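Local coordinates for protein ygiW (Escherichia coli, PDB 1NNX) that is of unknown function but belongs to the bacterial OB-fold (BOF) family and is assigned to the periplasm, at residues N45-I50 and L54-D59. Numbering follows the deposited sequence.
Sequences NIVERI and LYVFKD
Arg49 lies alongside Tyr55, both side chains pointing the same way, and can be traced atom by atom along the ring. Its CB is 3.7 Å from Tyr55 CE1, CG and CD each approach the same carbon, and the guanidinium carbon CZ ends 3.3 Å from Tyr55 OH. The straight run follows from torsions near 180° from chi1 to chi3. Tyr55 OH sits over the centre of one guanidinium face, and the guanidinium and Tyr55 ring planes are 24° apart; that placement gives Arg49 NE a poor angle to the hydroxyl, so the contact is packing rather than a hydrogen bond. NE instead bonds weakly to Ser51 O.

On the sheet face that carries Arg49 and Tyr55, one of the two Ile46 conformers crosses Phe57 at about a right angle and puts CD1 at the ring edge, in plane, 3.6 Å from Phe57 CD1; the contact is tentative to that extent. The neighbouring Asn45 and Lys58 form a hydrogen-bonded antiparallel pair, each N to the other's O, with side chains on the opposite face.

The register then slips by one residue: Val47 N binds Val56 O at 2.9 Å, yet Val56 N binds Glu48 O at 2.8 Å. Two residues thus face Val56, and Val47 has a psi of -11°, as expected for a classic beta bulge. The strands form an antiparallel hairpin, the first two strands of this OB-fold sheet.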
loop_
_atom_site.group_PDB
_atom_site.type_symbol
_atom_site.label_atom_id
_atom_site.label_comp_id
_atom_site.label_asym_id
_atom_site.label_seq_id
_atom_site.Cartn_x
_atom_site.Cartn_y
_atom_site.Cartn_z
ATOM N N ASN A 45 -1.761 -0.827 9.238
ATOM C CA ASN A 45 -0.975 0.175 9.941
ATOM C C ASN A 45 0.406 0.355 9.347
ATOM O O ASN A 45 1.070 -0.631 8.914
ATOM C CB ASN A 45 -0.834 -0.279 11.405
ATOM C CG ASN A 45 -2.227 -0.446 12.101
ATOM O OD1 ASN A 45 -2.839 -1.486 11.962
ATOM N ND2 ASN A 45 -2.711 0.557 12.739
ATOM N N ILE A 46 0.846 1.616 9.316
ATOM C CA ILE A 46 2.225 1.926 8.886
ATOM C C ILE A 46 3.031 1.805 10.211
ATOM O O ILE A 46 2.777 2.579 11.160
ATOM C CB ILE A 46 2.337 3.345 8.331
ATOM C CG1 ILE A 46 1.603 3.440 6.946
ATOM C CG2 ILE A 46 3.825 3.593 7.896
ATOM C CD1 ILE A 46 2.137 2.639 5.767
ATOM N N VAL A 47 3.949 0.855 10.274
ATOM C CA VAL A 47 4.679 0.588 11.521
ATOM C C VAL A 47 6.130 1.001 11.570
ATOM O O VAL A 47 6.669 1.001 12.667
ATOM C CB VAL A 47 4.537 -0.905 11.922
ATOM C CG1 VAL A 47 3.049 -1.247 12.060
ATOM C CG2 VAL A 47 5.141 -1.844 10.884
ATOM N N GLU A 48 6.744 1.370 10.443
ATOM C CA GLU A 48 8.162 1.789 10.449
ATOM C C GLU A 48 8.477 2.466 9.144
ATOM O O GLU A 48 7.895 2.160 8.072
ATOM C CB GLU A 48 9.033 0.544 10.661
ATOM C CG GLU A 48 10.525 0.783 10.741
ATOM C CD GLU A 48 11.316 -0.503 10.990
ATOM O OE1 GLU A 48 11.081 -1.531 10.299
ATOM O OE2 GLU A 48 12.208 -0.458 11.863
ATOM N N ARG A 49 9.379 3.449 9.217
ATOM C CA ARG A 49 9.859 4.085 8.006
ATOM C C ARG A 49 11.221 3.420 7.750
ATOM O O ARG A 49 12.085 3.375 8.649
ATOM C CB ARG A 49 10.034 5.594 8.242
ATOM C CG ARG A 49 10.573 6.304 7.007
ATOM C CD ARG A 49 10.473 7.797 7.199
ATOM N NE ARG A 49 10.674 8.507 5.940
ATOM C CZ ARG A 49 10.511 9.818 5.813
ATOM N NH1 ARG A 49 10.168 10.532 6.852
ATOM N NH2 ARG A 49 10.653 10.406 4.639
ATOM N N ILE A 50 11.416 2.846 6.573
ATOM C CA ILE A 50 12.680 2.163 6.281
ATOM C C ILE A 50 13.732 2.998 5.561
ATOM O O ILE A 50 14.922 2.713 5.675
ATOM C CB ILE A 50 12.685 0.566 5.952
ATOM C CG1 ILE A 50 12.078 -0.275 7.110
ATOM C CG2 ILE A 50 14.187 0.054 5.955
ATOM C CD1 ILE A 50 12.744 -0.070 8.442
ATOM N N LEU A 54 10.094 4.940 1.790
ATOM C CA LEU A 54 9.732 3.499 1.908
ATOM C C LEU A 54 9.374 3.164 3.362
ATOM O O LEU A 54 10.101 3.422 4.306
ATOM C CB LEU A 54 10.890 2.640 1.442
ATOM C CG LEU A 54 10.481 1.229 0.974
ATOM C CD1 LEU A 54 9.362 1.262 -0.115
ATOM C CD2 LEU A 54 11.730 0.565 0.372
ATOM N N TYR A 55 8.188 2.594 3.522
ATOM C CA TYR A 55 7.611 2.251 4.814
ATOM C C TYR A 55 7.168 0.837 4.909
ATOM O O TYR A 55 6.937 0.221 3.885
ATOM C CB TYR A 55 6.400 3.156 5.102
ATOM C CG TYR A 55 6.656 4.661 5.085
ATOM C CD1 TYR A 55 6.843 5.357 6.284
ATOM C CD2 TYR A 55 6.741 5.340 3.881
ATOM C CE1 TYR A 55 7.112 6.761 6.278
ATOM C CE2 TYR A 55 7.006 6.741 3.848
ATOM C CZ TYR A 55 7.190 7.425 5.051
ATOM O OH TYR A 55 7.491 8.783 5.011
ATOM N N VAL A 56 7.042 0.338 6.133
ATOM C CA VAL A 56 6.506 -1.023 6.317
ATOM C C VAL A 56 5.025 -0.924 6.715
ATOM O O VAL A 56 4.664 -0.201 7.647
ATOM C CB VAL A 56 7.240 -1.782 7.430
ATOM C CG1 VAL A 56 6.672 -3.241 7.582
ATOM C CG2 VAL A 56 8.772 -1.926 7.014
ATOM N N PHE A 57 4.181 -1.616 5.957
ATOM C CA PHE A 57 2.735 -1.637 6.191
ATOM C C PHE A 57 2.365 -3.043 6.683
ATOM O O PHE A 57 2.745 -4.024 6.088
ATOM C CB PHE A 57 2.054 -1.322 4.866
ATOM C CG PHE A 57 0.568 -1.302 4.970
ATOM C CD1 PHE A 57 -0.133 -0.191 5.393
ATOM C CD2 PHE A 57 -0.139 -2.436 4.587
ATOM C CE1 PHE A 57 -1.557 -0.201 5.406
ATOM C CE2 PHE A 57 -1.542 -2.433 4.606
ATOM C CZ PHE A 57 -2.217 -1.304 5.011
ATOM N N LYS A 58 1.583 -3.097 7.751
ATOM C CA LYS A 58 1.182 -4.384 8.349
ATOM C C LYS A 58 -0.318 -4.494 8.523
ATOM O O LYS A 58 -0.990 -3.561 8.884
ATOM C CB LYS A 58 1.888 -4.506 9.696
ATOM C CG LYS A 58 1.645 -5.777 10.495
ATOM C CD LYS A 58 2.322 -5.620 11.836
ATOM C CE LYS A 58 2.259 -6.853 12.702
ATOM N NZ LYS A 58 3.144 -6.678 13.892
ATOM N N ASP A 59 -0.817 -5.665 8.193
ATOM C CA ASP A 59 -2.246 -5.993 8.484
ATOM C C ASP A 59 -2.173 -7.351 9.172
ATOM O O ASP A 59 -1.111 -7.916 9.431
ATOM C CB ASP A 59 -3.223 -5.933 7.294
ATOM C CG ASP A 59 -3.123 -7.055 6.306
ATOM O OD1 ASP A 59 -2.328 -7.992 6.507
ATOM O OD2 ASP A 59 -3.893 -6.991 5.306
HETATM O O HOH W 1 -1.783 -3.705 11.662
#